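Local structure of NIF3-related protein (Bacillus cereus, 2GX8) at residues 145-150 / 310-315; 139-144 / 360-365; 174-179 / 226-231. The protein is of unknown biochemical function but binds a pair of zinc ions at a NIF3-family dimetal site and carries a probable regulatory domain. All coordinates share one frame; numbering follows the deposited sequence.

Contact 1 (145-150 / 310-315); sequences LGLQNT and VAVLGG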
# COMPACT_ATOMS: atom_id res chain seq x y z
N LEU C 145 -10.05 -31.87 28.17
CA LEU C 145 -8.73 -32.18 28.71
C LEU C 145 -8.66 -32.27 30.25
O LEU C 145 -7.66 -32.72 30.80
CB LEU C 145 -7.73 -31.14 28.23
CG LEU C 145 -7.38 -31.14 26.74
CD1 LEU C 145 -6.44 -29.97 26.47
CD2 LEU C 145 -6.79 -32.48 26.25
N GLY C 146 -9.70 -31.82 30.95
CA GLY C 146 -9.70 -31.82 32.41
C GLY C 146 -8.89 -30.66 33.00
O GLY C 146 -8.34 -30.77 34.10
N LEU C 147 -8.79 -29.55 32.28
CA LEU C 147 -8.05 -28.40 32.78
C LEU C 147 -8.88 -27.59 33.78
O LEU C 147 -10.09 -27.35 33.58
CB LEU C 147 -7.59 -27.48 31.64
CG LEU C 147 -6.67 -27.95 30.52
CD1 LEU C 147 -6.09 -26.72 29.89
CD2 LEU C 147 -5.53 -28.84 31.02
N GLN C 148 -8.21 -27.15 34.84
CA GLN C 148 -8.81 -26.35 35.92
C GLN C 148 -8.24 -24.93 35.99
O GLN C 148 -7.15 -24.66 35.48
CB GLN C 148 -8.59 -27.07 37.22
CG GLN C 148 -9.28 -28.39 37.20
CD GLN C 148 -8.62 -29.38 38.09
OE1 GLN C 148 -8.12 -29.05 39.17
NE2 GLN C 148 -8.60 -30.63 37.65
N ASN C 149 -9.00 -24.04 36.63
CA ASN C 149 -8.61 -22.64 36.79
C ASN C 149 -8.15 -22.03 35.47
O ASN C 149 -7.04 -21.50 35.38
CB ASN C 149 -7.49 -22.50 37.85
CG ASN C 149 -7.92 -22.96 39.22
OD1 ASN C 149 -7.13 -23.54 39.98
ND2 ASN C 149 -9.19 -22.73 39.55
N THR C 150 -9.00 -22.11 34.45
CA THR C 150 -8.63 -21.58 33.14
C THR C 150 -8.78 -20.07 33.01
O THR C 150 -9.60 -19.45 33.70
CB THR C 150 -9.35 -22.29 31.96
OG1 THR C 150 -10.77 -22.11 32.08
CG2 THR C 150 -9.02 -23.76 31.93
N VAL C 310 -1.13 -26.24 31.01
CA VAL C 310 -1.39 -26.48 29.62
C VAL C 310 -2.15 -25.34 28.95
O VAL C 310 -3.12 -24.82 29.50
CB VAL C 310 -2.30 -27.73 29.51
CG1 VAL C 310 -2.68 -28.03 28.06
CG2 VAL C 310 -1.67 -28.94 30.18
N ALA C 311 -1.70 -24.97 27.75
CA ALA C 311 -2.39 -23.98 26.93
C ALA C 311 -3.06 -24.74 25.79
O ALA C 311 -2.50 -25.68 25.25
CB ALA C 311 -1.39 -22.94 26.38
N VAL C 312 -4.29 -24.38 25.44
CA VAL C 312 -4.93 -25.01 24.25
C VAL C 312 -5.59 -23.98 23.38
O VAL C 312 -6.15 -23.03 23.88
CB VAL C 312 -5.92 -26.17 24.61
CG1 VAL C 312 -6.88 -25.76 25.73
CG2 VAL C 312 -6.68 -26.64 23.37
N LEU C 313 -5.50 -24.14 22.07
CA LEU C 313 -6.16 -23.22 21.17
C LEU C 313 -6.58 -24.06 19.96
O LEU C 313 -5.73 -24.50 19.17
CB LEU C 313 -5.21 -22.08 20.81
CG LEU C 313 -5.77 -20.88 20.05
CD1 LEU C 313 -4.82 -19.73 20.19
CD2 LEU C 313 -6.01 -21.14 18.60
N GLY C 314 -7.87 -24.31 19.80
CA GLY C 314 -8.32 -25.16 18.70
C GLY C 314 -8.06 -24.46 17.39
O GLY C 314 -8.19 -23.24 17.33
N GLY C 315 -7.69 -25.19 16.33
CA GLY C 315 -7.47 -24.53 15.03
C GLY C 315 -6.00 -24.19 14.84
O GLY C 315 -5.14 -24.81 15.48
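Leu145 and Leu147, on the chain leaving helix 137-145, pack against Val310 and Val312 of strand 306-313 in a buried contact of apolar side chains between a helix end and a sheet. The two valines are alternate residues, so their side chains lie on one face of the strand; Ala311 between them turns to the other face.

Leu147 has the fuller contact. Its forked end meets Val310 with both methyls: CD2 lies 3.7 Å from Val310 CB, and CD1 rests 3.5 Å from Val310 O. The two side chains cross at about a right angle, with the leucine fork laid over the base of the valine rather than over one methyl. CG of Leu147 is anti to its carbonyl carbon (chi1 -61°), which sends the fork toward the strand. Farther along, Leu147 CD1 reaches Val312 CG1 at 4.3 Å. Leu145 adds a looser touch, its CD1 standing 4.3 Å from Val312 CB.

Between the two leucines the helix ends at Gly146, whose positive phi (78°) belongs to a Schellman motif; Leu145 and Leu147 on its two sides both point toward the strand.

Helix 281-292 covers the same strand face, Leu145 touching Val288 and Leu292 while Val310 touches Phe284. Strand 306-313 is itself held on both edges, Val310 bonding through its backbone to Gly273 and Ala311 to Val331 and Val333.

Polar bonding thus fixes the strand within its sheet and closes the helix end, whereas the link between the two segments rests on leucine methyls against the methine and methyl groups of the valines, and against the carbonyl oxygen of Val310, implying an attachment that depends on shape and exclusion of water.

Contact 2 (139-144 / 360-365); sequences DLLAEA and EKVMKQ. With ZN (zinc ion), chain M; ZN (zinc ion), chain L.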
# COMPACT_ATOMS: atom_id res chain seq x y z
N ASP C 139 -13.20 -23.59 25.41
CA ASP C 139 -13.70 -24.03 26.72
C ASP C 139 -14.01 -25.50 26.64
O ASP C 139 -13.63 -26.28 27.53
CB ASP C 139 -14.96 -23.28 27.11
CG ASP C 139 -14.65 -21.90 27.64
OD1 ASP C 139 -13.64 -21.79 28.39
OD2 ASP C 139 -15.40 -20.94 27.34
N LEU C 140 -14.69 -25.87 25.54
CA LEU C 140 -15.02 -27.27 25.24
C LEU C 140 -13.77 -28.15 25.20
O LEU C 140 -13.80 -29.29 25.64
CB LEU C 140 -15.79 -27.38 23.92
CG LEU C 140 -17.21 -26.81 23.95
CD1 LEU C 140 -17.76 -26.51 22.56
CD2 LEU C 140 -18.15 -27.74 24.73
N LEU C 141 -12.67 -27.62 24.68
CA LEU C 141 -11.41 -28.38 24.63
C LEU C 141 -10.72 -28.41 25.99
O LEU C 141 -10.09 -29.41 26.32
CB LEU C 141 -10.46 -27.81 23.57
CG LEU C 141 -10.79 -27.97 22.10
CD1 LEU C 141 -9.92 -26.99 21.30
CD2 LEU C 141 -10.66 -29.40 21.59
N ALA C 142 -10.80 -27.33 26.76
CA ALA C 142 -10.24 -27.32 28.12
C ALA C 142 -10.95 -28.33 29.00
O ALA C 142 -10.29 -29.07 29.70
CB ALA C 142 -10.31 -25.95 28.74
N GLU C 143 -12.29 -28.35 28.98
CA GLU C 143 -13.08 -29.31 29.76
C GLU C 143 -12.67 -30.70 29.36
O GLU C 143 -12.39 -31.53 30.20
CB GLU C 143 -14.57 -29.21 29.45
CG GLU C 143 -15.27 -27.89 29.76
CD GLU C 143 -16.70 -27.80 29.12
OE1 GLU C 143 -17.36 -28.88 28.95
OE2 GLU C 143 -17.17 -26.66 28.81
N ALA C 144 -12.66 -30.96 28.05
CA ALA C 144 -12.34 -32.27 27.50
C ALA C 144 -11.00 -32.80 28.03
O ALA C 144 -10.86 -33.99 28.31
CB ALA C 144 -12.33 -32.21 25.98
N GLU C 360 -11.38 -29.43 16.82
CA GLU C 360 -12.43 -28.43 17.02
C GLU C 360 -13.82 -28.99 16.77
O GLU C 360 -14.81 -28.32 16.95
CB GLU C 360 -12.26 -27.28 16.05
CG GLU C 360 -11.14 -26.40 16.40
CD GLU C 360 -11.14 -25.19 15.49
OE1 GLU C 360 -11.38 -25.34 14.27
OE2 GLU C 360 -10.92 -24.07 16.01
N LYS C 361 -13.86 -30.23 16.30
CA LYS C 361 -15.10 -30.93 16.05
C LYS C 361 -15.97 -31.00 17.33
O LYS C 361 -17.16 -31.27 17.24
CB LYS C 361 -14.76 -32.33 15.54
CG LYS C 361 -14.07 -33.19 16.59
CD LYS C 361 -13.83 -34.57 16.08
CE LYS C 361 -13.22 -35.49 17.14
NZ LYS C 361 -11.77 -35.42 17.23
N VAL C 362 -15.37 -30.75 18.50
CA VAL C 362 -16.10 -30.82 19.81
C VAL C 362 -17.18 -29.77 19.86
O VAL C 362 -18.11 -29.81 20.64
CB VAL C 362 -15.17 -30.55 20.99
CG1 VAL C 362 -14.28 -31.73 21.20
CG2 VAL C 362 -14.37 -29.26 20.76
N MET C 363 -17.03 -28.81 18.98
CA MET C 363 -17.92 -27.70 18.87
C MET C 363 -19.30 -28.08 18.31
O MET C 363 -20.26 -27.38 18.56
CB MET C 363 -17.16 -26.61 18.09
CG MET C 363 -17.91 -25.75 17.19
SD MET C 363 -18.23 -26.57 15.61
CE MET C 363 -19.73 -25.58 15.30
N LYS C 364 -19.39 -29.20 17.60
CA LYS C 364 -20.69 -29.60 17.04
C LYS C 364 -21.66 -30.04 18.11
O LYS C 364 -22.77 -29.57 18.14
CB LYS C 364 -20.57 -30.74 16.06
CG LYS C 364 -19.52 -30.64 15.00
CD LYS C 364 -19.65 -31.92 14.24
CE LYS C 364 -18.35 -32.49 13.90
NZ LYS C 364 -18.54 -33.84 13.35
N GLN C 365 -21.23 -30.99 18.94
CA GLN C 365 -22.08 -31.51 20.02
C GLN C 365 -22.29 -30.42 21.06
O GLN C 365 -23.34 -30.37 21.70
CB GLN C 365 -21.43 -32.72 20.69
CG GLN C 365 -21.19 -33.96 19.81
CD GLN C 365 -22.27 -35.02 19.93
OE1 GLN C 365 -22.56 -35.74 18.96
NE2 GLN C 365 -22.85 -35.14 21.12
ZN ZN M . -11.92 -22.30 15.29
ZN ZN L . -10.60 -23.68 12.57
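Beside the dizinc site of this NIF3-family protein, Leu140 and Leu141 of helix 137-145 pack against Val362, two residues after the bridging ligand Glu360. The contact therefore joins helix 137-145 to the short 3-10 turn that carries Glu360 and leads into helix 362-377.

Val362 is the centre of the packing. With chi1 -73° placing CG1 anti to the carbonyl carbon, CG2 falls between the backbone N and the carbonyl carbon, and there it meets both leucines: Leu141 CD2 at 3.8 Å and Leu140 CB at 3.9 Å. Leu141 crosses the valine at about a right angle and offers one methyl of its fork. Leu140 comes in by its base, and its far end carries on along the backbone, where CD1 lies 3.8 Å from Val362 O and 3.9 Å from Met363 CA. Leu141 also touches Leu292 of helix 281-292, while Met363 leans on His92, a zinc ligand.

The CB of Glu360 is directed away from helix 137-145, and its carboxylate reaches the metals. One zinc is completed by His92 and Asp131, the other by His93 and His357. The extended glutamate chain spans both with its single carboxylate: OE2 lies 2.2 Å from the first zinc, and OE1 makes the longer bond, 2.5 Å, to the second.

Contact 3 (174-179 / 226-231); sequences EEVRKA and VRIETI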
# COMPACT_ATOMS: atom_id res chain seq x y z
N GLU C 174 -37.47 3.08 42.67
CA GLU C 174 -37.34 1.63 42.90
C GLU C 174 -37.72 0.80 41.67
O GLU C 174 -37.10 -0.22 41.35
CB GLU C 174 -38.17 1.23 44.12
CG GLU C 174 -38.18 -0.26 44.45
CD GLU C 174 -36.83 -0.81 44.89
OE1 GLU C 174 -35.89 -0.03 45.17
OE2 GLU C 174 -36.72 -2.05 44.97
N GLU C 175 -38.74 1.27 40.98
CA GLU C 175 -39.23 0.66 39.77
C GLU C 175 -38.18 0.77 38.65
O GLU C 175 -37.98 -0.18 37.88
CB GLU C 175 -40.52 1.40 39.40
CG GLU C 175 -41.28 0.85 38.24
CD GLU C 175 -42.63 1.54 38.07
OE1 GLU C 175 -43.09 2.23 39.03
OE2 GLU C 175 -43.23 1.38 36.98
N VAL C 176 -37.48 1.90 38.58
CA VAL C 176 -36.43 2.15 37.56
C VAL C 176 -35.16 1.34 37.83
O VAL C 176 -34.54 0.85 36.89
CB VAL C 176 -36.18 3.67 37.35
CG1 VAL C 176 -34.94 3.96 36.50
CG2 VAL C 176 -37.40 4.27 36.69
N ARG C 177 -34.79 1.16 39.10
CA ARG C 177 -33.66 0.29 39.45
C ARG C 177 -33.95 -1.16 39.04
O ARG C 177 -33.05 -1.85 38.54
CB ARG C 177 -33.40 0.28 40.95
CG ARG C 177 -32.99 1.57 41.56
CD ARG C 177 -32.74 1.34 43.02
NE ARG C 177 -32.59 2.59 43.73
CZ ARG C 177 -33.51 3.12 44.54
NH1 ARG C 177 -34.65 2.48 44.79
NH2 ARG C 177 -33.26 4.29 45.14
N LYS C 178 -35.19 -1.62 39.27
CA LYS C 178 -35.56 -2.99 38.96
C LYS C 178 -35.47 -3.24 37.47
O LYS C 178 -34.98 -4.28 37.05
CB LYS C 178 -36.99 -3.30 39.43
CG LYS C 178 -37.37 -4.77 39.30
CD LYS C 178 -38.82 -5.02 39.68
CE LYS C 178 -39.14 -6.51 39.75
NZ LYS C 178 -39.04 -7.22 38.44
N ALA C 179 -35.93 -2.27 36.69
CA ALA C 179 -35.93 -2.33 35.24
C ALA C 179 -34.52 -2.39 34.69
O ALA C 179 -34.25 -3.12 33.77
CB ALA C 179 -36.65 -1.13 34.68
N VAL C 226 -33.75 11.67 42.44
CA VAL C 226 -32.80 10.61 42.73
C VAL C 226 -31.91 10.42 41.52
O VAL C 226 -32.38 10.35 40.38
CB VAL C 226 -33.55 9.29 43.13
CG1 VAL C 226 -32.58 8.16 43.37
CG2 VAL C 226 -34.32 9.52 44.36
N ARG C 227 -30.61 10.37 41.78
CA ARG C 227 -29.58 10.20 40.78
C ARG C 227 -29.16 8.75 40.89
O ARG C 227 -28.47 8.37 41.85
CB ARG C 227 -28.39 11.11 41.08
CG ARG C 227 -27.52 11.40 39.89
CD ARG C 227 -26.14 12.03 40.22
NE ARG C 227 -25.06 11.04 40.17
CZ ARG C 227 -24.09 10.99 39.26
NH1 ARG C 227 -23.99 11.90 38.30
NH2 ARG C 227 -23.20 10.04 39.33
N ILE C 228 -29.60 7.95 39.93
CA ILE C 228 -29.29 6.53 39.92
C ILE C 228 -28.21 6.25 38.90
O ILE C 228 -28.32 6.63 37.74
CB ILE C 228 -30.54 5.67 39.52
CG1 ILE C 228 -31.74 5.99 40.43
CG2 ILE C 228 -30.20 4.16 39.55
CD1 ILE C 228 -33.06 5.34 39.99
N GLU C 229 -27.15 5.59 39.34
CA GLU C 229 -26.10 5.22 38.42
C GLU C 229 -25.89 3.72 38.43
O GLU C 229 -26.12 3.05 39.45
CB GLU C 229 -24.81 5.96 38.69
CG GLU C 229 -24.15 5.64 39.98
CD GLU C 229 -22.81 6.32 40.11
OE1 GLU C 229 -22.72 7.53 39.85
OE2 GLU C 229 -21.84 5.64 40.48
N THR C 230 -25.49 3.19 37.28
CA THR C 230 -25.26 1.76 37.14
C THR C 230 -24.32 1.55 35.95
O THR C 230 -24.31 2.36 35.01
CB THR C 230 -26.58 0.97 36.96
OG1 THR C 230 -26.37 -0.40 37.30
CG2 THR C 230 -27.11 1.08 35.57
N ILE C 231 -23.52 0.50 36.03
CA ILE C 231 -22.55 0.19 35.00
C ILE C 231 -23.15 -0.78 33.95
O ILE C 231 -23.98 -1.63 34.27
CB ILE C 231 -21.22 -0.34 35.67
CG1 ILE C 231 -20.05 -0.42 34.67
CG2 ILE C 231 -21.45 -1.66 36.41
CD1 ILE C 231 -18.70 -0.78 35.31
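Ile228 CD1 is the meeting point of this contact, touching Arg177 CG at 4.1 Å and Val176 CG1 at 4.2 Å. The isoleucine reaches the helix by an extended arm, CG1 anti to the carbonyl carbon (chi1 -54°) and CD1 continuing outward (chi2 172°). Val176 meets it obliquely, whereas the aliphatic part of Arg177 crosses it at about a right angle. Farther out, Arg177 NH2 comes within 4.3 Å of Val226 CG1.

The guanidinium is positioned by polar partners around it. Arg177 NH1 forms a salt bridge with Glu174 OE1, one helical turn earlier, at 2.8 Å, although the bent N-H angle of 128° makes the hydrogen bond weak. Arg177 NE bonds to Ser197, and Glu174 also pairs with Arg222 of a second subunit, so this cluster reaches the subunit interface. On the other face of the strand, Glu229 forms a salt bridge with Arg227 of the second subunit, and Arg227 with Glu229 of a third.

The axes of segments 174-179 and 226-231 run almost parallel (9°) and approach to 10.1 Å, as in the ferredoxin-like beta-alpha-beta-beta-alpha-beta arrangement that these elements form. The strand lies between 150-168 and 194-206, antiparallel to both, and helix 237-247 packs beside the first helix through Ala247 on Val176.

Contacts 1 and 2 lie side by side, their centres about 10 Å apart, and share helix 137-145: contact 2 uses its body and contact 1 its end. Leu147 N probably bonds to Ala142 O at 3.0 Å, and Gly314 CA packs 3.6 Å from Leu141 CD1. Contact 3 is remote, with its centre about 40 Å from either of theirs. In sequence, 139-144 and 145-150 come first, then 174-179 and 226-231, then 310-315 and 360-365, so contact 2 encloses contact 1, which encloses contact 3. The chain thus leaves the metal-binding part, builds the distal, probably regulatory domain and returns; strands 150-168 and 270-280 belong to the large sheet that contacts 1 and 3 both reach.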